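Side-chain contacts in lipolytic protein G-D-S-L family (Chitinophaga pinensis, PDB 4Q7Q), which probably hydrolyses ester bonds as a lipase or acylhydrolase of the SGNH (GDSL) superfamily, its natural substrate being unknown: residues N133-I138 against N143-S148; L184-M189 against Y206-F211. All blocks are in the same frame, centred on the assembly; numbering follows the deposited sequence.

Contact 1 (N133-I138 against N143-S148); sequences NDFVYI and NNAFGS
F135 and A145 face each other as an antiparallel hydrogen-bonded pair in a two-stranded hairpin, F135 N giving its hydrogen to A145 O at 2.8 Å and A145 N returning one to F135 O at 2.9 Å. The neighbouring pair, V136 with N144, is non-hydrogen-bonded, and beyond it Y137 N donates to N143 O at 2.9 Å. F135 and A145 put their side chains on the same face of the hairpin. The small methyl of A145 leaves room for the aromatic ring, whose CD2 lies 4.3 Å from A145 CB. With CG anti to the backbone N (chi1 162°), the F135 ring extends toward N143, whose amide oxygen OD1 meets CE2 at the ring edge, 3.6 Å away; ring and amide planes are nearly perpendicular. N143 CB also packs on CB of Y137.

At the other end, D134 turns its carboxylate to the backbone of 146-147. G147 N donates to D134 OD1 on its anti side at 3.0 Å, a bent bond. OD1 also bonds Y149 OH, while OD2 forms a salt bridge with K193. G147 suits its place because, having no side chain, it lets its CA come within 3.5 Å of N133 C. Alongside, one water donates to both N133 O and F146 O, bridging two carbonyls that could not bond each other. Backbone bonds thus set the register, and the buried charge of D134, shared among an amide, a hydroxyl and a lysine, is probably well stabilised as the carboxylate.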
loop_
_atom_site.group_PDB
_atom_site.type_symbol
_atom_site.label_atom_id
_atom_site.label_comp_id
_atom_site.label_asym_id
_atom_site.label_seq_id
_atom_site.Cartn_x
_atom_site.Cartn_y
_atom_site.Cartn_z
ATOM N N ASN A 133 -3.986 -0.327 10.431
ATOM C CA ASN A 133 -4.244 0.047 11.809
ATOM C C ASN A 133 -3.214 1.073 12.262
ATOM O O ASN A 133 -2.499 1.626 11.424
ATOM C CB ASN A 133 -4.322 -1.168 12.733
ATOM C CG ASN A 133 -5.411 -1.016 13.765
ATOM O OD1 ASN A 133 -5.546 0.044 14.368
ATOM N ND2 ASN A 133 -6.215 -2.058 13.954
ATOM N N ASP A 134 -3.156 1.353 13.561
ATOM C CA ASP A 134 -2.178 2.308 14.075
ATOM C C ASP A 134 -0.786 1.881 13.631
ATOM O O ASP A 134 -0.373 0.745 13.857
ATOM C CB ASP A 134 -2.211 2.347 15.605
ATOM C CG ASP A 134 -3.433 3.051 16.159
ATOM O OD1 ASP A 134 -4.328 3.460 15.392
ATOM O OD2 ASP A 134 -3.488 3.194 17.393
ATOM N N PHE A 135 -0.072 2.802 12.998
ATOM C CA PHE A 135 1.268 2.544 12.503
ATOM C C PHE A 135 2.303 3.130 13.445
ATOM O O PHE A 135 2.158 4.267 13.887
ATOM C CB PHE A 135 1.416 3.186 11.123
ATOM C CG PHE A 135 2.843 3.376 10.680
ATOM C CD1 PHE A 135 3.644 2.284 10.407
ATOM C CD2 PHE A 135 3.375 4.649 10.520
ATOM C CE1 PHE A 135 4.956 2.453 9.987
ATOM C CE2 PHE A 135 4.680 4.826 10.093
ATOM C CZ PHE A 135 5.476 3.725 9.830
ATOM N N VAL A 136 3.335 2.352 13.765
ATOM C CA VAL A 136 4.498 2.869 14.478
ATOM C C VAL A 136 5.753 2.403 13.750
ATOM O O VAL A 136 5.966 1.207 13.579
ATOM C CB VAL A 136 4.537 2.406 15.947
ATOM C CG1 VAL A 136 5.692 3.074 16.667
ATOM C CG2 VAL A 136 3.232 2.735 16.644
ATOM N N TYR A 137 6.564 3.352 13.293
ATOM C CA TYR A 137 7.751 3.034 12.509
ATOM C C TYR A 137 8.782 2.267 13.342
ATOM O O TYR A 137 9.202 2.717 14.408
ATOM C CB TYR A 137 8.367 4.324 11.958
ATOM C CG TYR A 137 9.533 4.116 11.016
ATOM C CD1 TYR A 137 9.590 3.008 10.179
ATOM C CD2 TYR A 137 10.576 5.032 10.965
ATOM C CE1 TYR A 137 10.654 2.816 9.319
ATOM C CE2 TYR A 137 11.647 4.850 10.101
ATOM C CZ TYR A 137 11.682 3.735 9.280
ATOM O OH TYR A 137 12.741 3.543 8.419
ATOM N N ILE A 138 9.196 1.110 12.836
ATOM C CA ILE A 138 10.093 0.228 13.569
ATOM C C ILE A 138 11.474 0.844 13.842
ATOM O O ILE A 138 12.148 0.471 14.809
ATOM C CB ILE A 138 10.215 -1.148 12.859
ATOM C CG1 ILE A 138 10.677 -2.222 13.841
ATOM C CG2 ILE A 138 11.132 -1.075 11.642
ATOM C CD1 ILE A 138 10.415 -3.637 13.354
ATOM N N ASN A 143 7.733 8.472 14.602
ATOM C CA ASN A 143 7.019 8.423 13.340
ATOM C C ASN A 143 5.885 7.424 13.498
ATOM O O ASN A 143 6.099 6.208 13.504
ATOM C CB ASN A 143 7.959 7.999 12.215
ATOM C CG ASN A 143 7.346 8.162 10.843
ATOM O OD1 ASN A 143 6.133 8.045 10.662
ATOM N ND2 ASN A 143 8.190 8.445 9.860
ATOM N N ASN A 144 4.679 7.945 13.655
ATOM C CA ASN A 144 3.523 7.098 13.851
ATOM C C ASN A 144 2.263 7.729 13.263
ATOM O O ASN A 144 2.262 8.906 12.909
ATOM C CB ASN A 144 3.356 6.758 15.340
ATOM C CG ASN A 144 3.207 7.991 16.211
ATOM O OD1 ASN A 144 2.182 8.669 16.176
ATOM N ND2 ASN A 144 4.234 8.283 17.004
ATOM N N ALA A 145 1.194 6.945 13.160
ATOM C CA ALA A 145 -0.047 7.406 12.540
ATOM C C ALA A 145 -1.207 6.571 13.044
ATOM O O ALA A 145 -1.034 5.411 13.392
ATOM C CB ALA A 145 0.046 7.290 11.029
ATOM N N PHE A 146 -2.396 7.159 13.092
ATOM C CA PHE A 146 -3.566 6.389 13.482
ATOM C C PHE A 146 -4.113 5.565 12.326
ATOM O O PHE A 146 -3.780 5.819 11.166
ATOM C CB PHE A 146 -4.646 7.271 14.109
ATOM C CG PHE A 146 -5.152 8.383 13.227
ATOM C CD1 PHE A 146 -6.078 8.136 12.226
ATOM C CD2 PHE A 146 -4.749 9.692 13.457
ATOM C CE1 PHE A 146 -6.573 9.175 11.453
ATOM C CE2 PHE A 146 -5.230 10.737 12.696
ATOM C CZ PHE A 146 -6.147 10.483 11.692
ATOM N N GLY A 147 -4.936 4.570 12.654
ATOM C CA GLY A 147 -5.459 3.646 11.664
ATOM C C GLY A 147 -6.631 4.180 10.863
ATOM O O GLY A 147 -7.191 5.232 11.183
ATOM N N SER A 148 -7.036 3.429 9.844
ATOM C CA SER A 148 -8.064 3.909 8.918
ATOM C C SER A 148 -9.495 3.785 9.462
ATOM O O SER A 148 -10.455 4.036 8.751
ATOM C CB SER A 148 -7.914 3.250 7.534
ATOM O OG SER A 148 -7.817 1.835 7.620
HETATM O O HOH W 1 -1.860 4.066 10.233
#

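Contact 2 (L184-M189 against Y206-F211); sequences LTLRNM and YKYPAF
Y208 extends its ring toward the short 3-10 turn at 186-188 because its CG stands anti to the backbone N (chi1 -178°), while L186, with CG anti to its carbonyl carbon (chi1 -82°), directs a branched end to the phenol. L186 CD1 comes to 3.7 Å from Y208 OH, and farther down the ring L186 CB lies 4.2 Å from Y208 CE2. One side of the tyrosine thus runs past the leucine from beta carbon to methyl. The next ring atom toward the backbone, Y208 CD2, packs 4.0 Å from R187 CA, so the turn's main chain is part of the surface that the ring meets.

R187 contributes its CA and the root of its side chain, whereas the guanidinium turns off from the tyrosine, one face lying near CB of T185. This lets an exposed arginine combine an apolar contact with a surface charge. On the tyrosine's own segment, P209 follows a cis peptide bond and sets its CB over the centre of one ring face, 3.9 Å above the plane. The turn carrying L186 is held by backbone bonds from N188 N to T185 O and from M189 N to L186 O.

No hydrogen bond joins the two loops. Tyrosine suits this partly exposed site because its long flat ring offers carbon to L186 CB and R187 CA, while its hydroxyl, against L186 CD1, is a polar end that a site near the surface tolerates. The result is a small surface junction between the loops after strands 175-176 and 203-206, resting on van der Waals packing.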
loop_
_atom_site.group_PDB
_atom_site.type_symbol
_atom_site.label_atom_id
_atom_site.label_comp_id
_atom_site.label_asym_id
_atom_site.label_seq_id
_atom_site.Cartn_x
_atom_site.Cartn_y
_atom_site.Cartn_z
ATOM N N LEU A 184 -8.534 -9.023 4.699
ATOM C CA LEU A 184 -7.664 -7.911 5.074
ATOM C C LEU A 184 -8.367 -6.889 5.970
ATOM O O LEU A 184 -8.559 -5.736 5.600
ATOM C CB LEU A 184 -7.066 -7.265 3.816
ATOM C CG LEU A 184 -6.243 -8.224 2.945
ATOM C CD1 LEU A 184 -5.660 -7.511 1.728
ATOM C CD2 LEU A 184 -5.139 -8.882 3.771
ATOM N N THR A 185 -8.740 -7.326 7.167
ATOM C CA THR A 185 -9.530 -6.500 8.074
ATOM C C THR A 185 -8.696 -5.839 9.169
ATOM O O THR A 185 -7.628 -6.333 9.528
ATOM C CB THR A 185 -10.630 -7.336 8.725
ATOM O OG1 THR A 185 -10.035 -8.472 9.362
ATOM C CG2 THR A 185 -11.601 -7.819 7.664
ATOM N N LEU A 186 -9.187 -4.715 9.692
ATOM C CA LEU A 186 -8.488 -3.993 10.757
ATOM C C LEU A 186 -8.132 -4.851 11.964
ATOM O O LEU A 186 -7.042 -4.719 12.529
ATOM C CB LEU A 186 -9.307 -2.796 11.227
ATOM C CG LEU A 186 -9.190 -1.545 10.369
ATOM C CD1 LEU A 186 -10.104 -0.460 10.920
ATOM C CD2 LEU A 186 -7.746 -1.084 10.327
ATOM N N ARG A 187 -9.055 -5.722 12.363
ATOM C CA ARG A 187 -8.850 -6.548 13.541
ATOM C C ARG A 187 -7.680 -7.513 13.356
ATOM O O ARG A 187 -7.134 -8.026 14.333
ATOM C CB ARG A 187 -10.129 -7.320 13.892
ATOM C CG ARG A 187 -10.465 -8.457 12.930
ATOM C CD ARG A 187 -11.829 -9.079 13.238
ATOM N NE ARG A 187 -12.919 -8.256 12.718
ATOM C CZ ARG A 187 -13.488 -8.428 11.528
ATOM N NH1 ARG A 187 -13.085 -9.409 10.730
ATOM N NH2 ARG A 187 -14.469 -7.624 11.137
ATOM N N ASN A 188 -7.291 -7.751 12.107
ATOM C CA ASN A 188 -6.225 -8.703 11.818
ATOM C C ASN A 188 -4.904 -8.060 11.445
ATOM O O ASN A 188 -3.973 -8.754 11.062
ATOM C CB ASN A 188 -6.656 -9.679 10.723
ATOM C CG ASN A 188 -7.560 -10.763 11.246
ATOM O OD1 ASN A 188 -7.381 -11.239 12.364
ATOM N ND2 ASN A 188 -8.543 -11.156 10.448
HETATM N N MSE A 189 -4.814 -6.739 11.546
HETATM C CA MSE A 189 -3.564 -6.064 11.210
HETATM C C MSE A 189 -2.451 -6.392 12.202
HETATM O O MSE A 189 -1.347 -6.752 11.800
HETATM C CB MSE A 189 -3.778 -4.555 11.104
HETATM C CG MSE A 189 -4.713 -4.173 9.976
HETATM SE SE MSE A 189 -3.925 -4.592 8.247
HETATM C CE MSE A 189 -5.551 -4.802 7.177
ATOM N N TYR A 206 -2.758 -4.845 24.731
ATOM C CA TYR A 206 -4.094 -4.396 24.351
ATOM C C TYR A 206 -4.383 -4.723 22.892
ATOM O O TYR A 206 -3.772 -4.145 21.993
ATOM C CB TYR A 206 -4.236 -2.885 24.521
ATOM C CG TYR A 206 -4.191 -2.383 25.947
ATOM C CD1 TYR A 206 -5.314 -2.453 26.772
ATOM C CD2 TYR A 206 -3.032 -1.820 26.463
ATOM C CE1 TYR A 206 -5.275 -1.977 28.078
ATOM C CE2 TYR A 206 -2.984 -1.339 27.759
ATOM C CZ TYR A 206 -4.107 -1.426 28.564
ATOM O OH TYR A 206 -4.060 -0.945 29.852
ATOM N N LYS A 207 -5.317 -5.631 22.647
ATOM C CA LYS A 207 -5.708 -5.905 21.274
ATOM C C LYS A 207 -6.574 -4.771 20.730
ATOM O O LYS A 207 -6.908 -3.830 21.448
ATOM C CB LYS A 207 -6.435 -7.244 21.166
ATOM C CG LYS A 207 -7.825 -7.259 21.737
ATOM C CD LYS A 207 -8.441 -8.641 21.535
ATOM C CE LYS A 207 -9.942 -8.600 21.584
ATOM N NZ LYS A 207 -10.467 -9.953 21.302
ATOM N N TYR A 208 -6.917 -4.855 19.449
ATOM C CA TYR A 208 -7.865 -3.926 18.843
ATOM C C TYR A 208 -9.276 -4.414 19.152
ATOM O O TYR A 208 -9.533 -5.604 19.101
ATOM C CB TYR A 208 -7.642 -3.913 17.336
ATOM C CG TYR A 208 -8.526 -2.955 16.580
ATOM C CD1 TYR A 208 -8.197 -1.610 16.492
ATOM C CD2 TYR A 208 -9.677 -3.394 15.943
ATOM C CE1 TYR A 208 -8.990 -0.722 15.809
ATOM C CE2 TYR A 208 -10.484 -2.507 15.244
ATOM C CZ TYR A 208 -10.130 -1.173 15.181
ATOM O OH TYR A 208 -10.919 -0.282 14.494
ATOM N N PRO A 209 -10.213 -3.496 19.452
ATOM C CA PRO A 209 -10.085 -2.036 19.441
ATOM C C PRO A 209 -9.657 -1.415 20.777
ATOM O O PRO A 209 -9.591 -0.190 20.869
ATOM C CB PRO A 209 -11.506 -1.589 19.096
ATOM C CG PRO A 209 -12.353 -2.595 19.786
ATOM C CD PRO A 209 -11.622 -3.905 19.613
ATOM N N ALA A 210 -9.366 -2.196 21.798
ATOM C CA ALA A 210 -8.954 -1.610 23.065
ATOM C C ALA A 210 -7.821 -0.613 22.949
ATOM O O ALA A 210 -7.838 0.385 23.570
ATOM C CB ALA A 210 -8.562 -2.724 24.049
ATOM N N PHE A 211 -6.836 -0.924 22.148
ATOM C CA PHE A 211 -5.658 -0.093 22.047
ATOM C C PHE A 211 -5.905 1.311 21.516
ATOM O O PHE A 211 -5.133 2.150 21.742
ATOM C CB PHE A 211 -4.449 -0.789 21.410
ATOM C CG PHE A 211 -4.510 -1.006 19.903
ATOM C CD1 PHE A 211 -4.585 0.038 19.018
ATOM C CD2 PHE A 211 -4.378 -2.258 19.397
ATOM C CE1 PHE A 211 -4.596 -0.197 17.672
ATOM C CE2 PHE A 211 -4.376 -2.491 18.054
ATOM C CZ PHE A 211 -4.475 -1.450 17.192
#

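How the contacts relate
Contact 1 closes before contact 2 opens along the chain, yet their centres are 12 Å apart and N133 joins them. Its ND2 probably hydrogen-bonds L186 O at 3.1 Å and packs 3.3 Å from Y208 CD1, thus meeting both loops of contact 2; its OD1 lies 3.4 Å from F211 CZ. D134 adds a contact through OD2 to the same F211 ring. Within contact 1, F135 touches D235, part of a probable catalytic triad with S14 and H238, and the side chain of N143 lies about 4 Å from a bound tetraethylene glycol, probably from the crystallisation liquor. Contact 1 therefore borders the likely active site, while contact 2 packs against the hairpin's first segment.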